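Local coordinates for macrodomain protein (Streptomyces coelicolor, PDB 5E3B) that probably removes ADP-ribose from thymidine in DNA by hydrolysis, as a macrodomain-family enzyme of an antibiotic-producing bacterium, at residues R62-P67 and Q92-V97. Sequence-based numbering, arbitrary orientation.
Sequences RRWPQP and QVEPYV
The indole NE1 of Trp-64 donates a 2.8 Å hydrogen bond to OE2 of Glu-94, nearly straight at 161°. It ties the linker between helices 56-63 and 66-76 of this macrodomain to the end of edge strand 88-94, just before the turn into antiparallel strand 97-105. The oxygen lies in the indole plane but is met on its anti side and somewhat out of the carboxylate plane, with the carboxylate turned 62° from the ring. A bend at chi2 (-74°) brings the Glu-94 carboxylate to the indole N-H. The side chain of Val-93 stands over one face of the Trp-64 indole: Val-93 CB is 3.5 Å from the centroid of the five-membered ring in a CH-pi contact, and Val-93 CG2 packs 3.4 Å from Trp-64 CE2. CG of Arg-63 covers the opposite face, while NH2 of that arginine forms a salt bridge with Asp-30. On the other valine branch, Val-93 CG1 lies 3.6 Å from Pro-67 CG. Val-99 and Ile-42 of the central sheet extend the apolar cluster around Trp-64. Beside this, a water lies within hydrogen-bonding distance of both Gln-66 OE1 and Val-93 O. Val-93 and Glu-94 both face Val-97 in a classic beta bulge, their amides donating to Val-97 O.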
# COMPACT_ATOMS: atom_id res chain seq x y z
N ARG A 62 4.25 14.49 0.98
CA ARG A 62 5.52 15.17 1.30
C ARG A 62 6.65 14.81 0.47
O ARG A 62 7.59 15.66 0.40
CB ARG A 62 5.88 15.10 2.76
CG ARG A 62 4.97 15.98 3.60
CD ARG A 62 5.46 16.02 5.05
NE ARG A 62 5.18 14.79 5.82
CZ ARG A 62 4.03 14.53 6.49
NH1 ARG A 62 3.00 15.38 6.50
NH2 ARG A 62 3.91 13.40 7.14
N ARG A 63 6.62 13.69 -0.24
CA ARG A 63 7.70 13.34 -1.11
C ARG A 63 7.44 13.46 -2.63
O ARG A 63 8.35 13.82 -3.41
CB ARG A 63 8.15 11.92 -0.85
CG ARG A 63 9.52 11.58 -1.29
CD ARG A 63 10.05 10.27 -0.72
NE ARG A 63 10.43 10.34 0.69
CZ ARG A 63 11.50 10.88 1.23
NH1 ARG A 63 12.41 11.53 0.53
NH2 ARG A 63 11.58 10.84 2.56
N TRP A 64 6.20 13.17 -3.02
CA TRP A 64 5.84 13.15 -4.47
C TRP A 64 4.43 13.57 -4.59
O TRP A 64 3.57 13.18 -3.80
CB TRP A 64 5.91 11.78 -5.08
CG TRP A 64 7.19 10.99 -4.90
CD1 TRP A 64 8.43 11.19 -5.51
CD2 TRP A 64 7.36 9.87 -4.05
NE1 TRP A 64 9.31 10.25 -5.08
CE2 TRP A 64 8.67 9.41 -4.20
CE3 TRP A 64 6.49 9.17 -3.17
CZ2 TRP A 64 9.17 8.30 -3.52
CZ3 TRP A 64 7.01 8.07 -2.47
CH2 TRP A 64 8.29 7.65 -2.66
N PRO A 65 4.09 14.33 -5.67
CA PRO A 65 2.73 14.77 -5.90
C PRO A 65 1.83 13.72 -6.67
O PRO A 65 0.60 13.75 -6.57
CB PRO A 65 3.00 16.03 -6.80
CG PRO A 65 4.21 15.66 -7.54
CD PRO A 65 5.08 14.99 -6.58
N GLN A 66 2.49 12.84 -7.39
CA GLN A 66 1.78 11.93 -8.32
C GLN A 66 0.77 10.99 -7.65
O GLN A 66 -0.34 10.79 -8.16
CB GLN A 66 2.64 11.16 -9.27
CG GLN A 66 3.42 12.02 -10.25
CD GLN A 66 4.76 12.48 -9.65
OE1 GLN A 66 5.06 12.27 -8.49
NE2 GLN A 66 5.55 13.22 -10.47
N PRO A 67 1.13 10.32 -6.53
CA PRO A 67 0.17 9.39 -5.97
C PRO A 67 -1.15 9.99 -5.54
O PRO A 67 -2.21 9.44 -5.83
CB PRO A 67 0.95 8.74 -4.81
CG PRO A 67 2.35 8.87 -5.21
CD PRO A 67 2.43 10.24 -5.86
N GLN A 92 4.05 5.45 -10.68
CA GLN A 92 5.50 5.51 -10.78
C GLN A 92 5.94 6.89 -10.28
O GLN A 92 5.44 7.92 -10.73
CB GLN A 92 6.02 5.19 -12.21
CG GLN A 92 7.53 5.00 -12.18
CD GLN A 92 8.10 4.59 -13.54
OE1 GLN A 92 7.33 4.53 -14.53
NE2 GLN A 92 9.42 4.37 -13.60
N VAL A 93 6.88 6.89 -9.31
CA VAL A 93 7.34 8.15 -8.70
C VAL A 93 8.83 8.42 -8.89
O VAL A 93 9.26 9.57 -8.72
CB VAL A 93 6.95 8.24 -7.20
CG1 VAL A 93 5.45 8.43 -7.07
CG2 VAL A 93 7.45 7.04 -6.38
N GLU A 94 9.61 7.40 -9.17
CA GLU A 94 11.03 7.53 -9.46
C GLU A 94 11.33 6.51 -10.55
O GLU A 94 10.50 5.65 -10.91
CB GLU A 94 11.88 7.25 -8.20
CG GLU A 94 11.59 8.16 -7.06
CD GLU A 94 12.11 9.55 -7.19
OE1 GLU A 94 12.85 9.85 -8.17
OE2 GLU A 94 11.81 10.40 -6.31
N PRO A 95 12.60 6.51 -11.07
CA PRO A 95 12.91 5.51 -12.08
C PRO A 95 12.56 4.06 -11.71
O PRO A 95 12.03 3.34 -12.56
CB PRO A 95 14.46 5.67 -12.26
CG PRO A 95 14.63 7.06 -12.01
CD PRO A 95 13.69 7.46 -10.87
N TYR A 96 12.85 3.68 -10.43
CA TYR A 96 12.55 2.31 -9.99
C TYR A 96 11.82 2.36 -8.67
O TYR A 96 12.00 1.43 -7.86
CB TYR A 96 13.84 1.55 -9.90
CG TYR A 96 14.56 1.54 -11.28
CD1 TYR A 96 14.02 0.79 -12.29
CD2 TYR A 96 15.71 2.32 -11.49
CE1 TYR A 96 14.56 0.80 -13.58
CE2 TYR A 96 16.34 2.31 -12.77
CZ TYR A 96 15.74 1.54 -13.79
OH TYR A 96 16.28 1.49 -15.07
N VAL A 97 10.91 3.31 -8.52
CA VAL A 97 10.05 3.33 -7.33
C VAL A 97 8.56 3.54 -7.79
O VAL A 97 8.25 4.49 -8.59
CB VAL A 97 10.45 4.37 -6.26
CG1 VAL A 97 9.50 4.29 -5.07
CG2 VAL A 97 11.94 4.19 -5.81
O HOH W 1 7.96 11.97 -8.77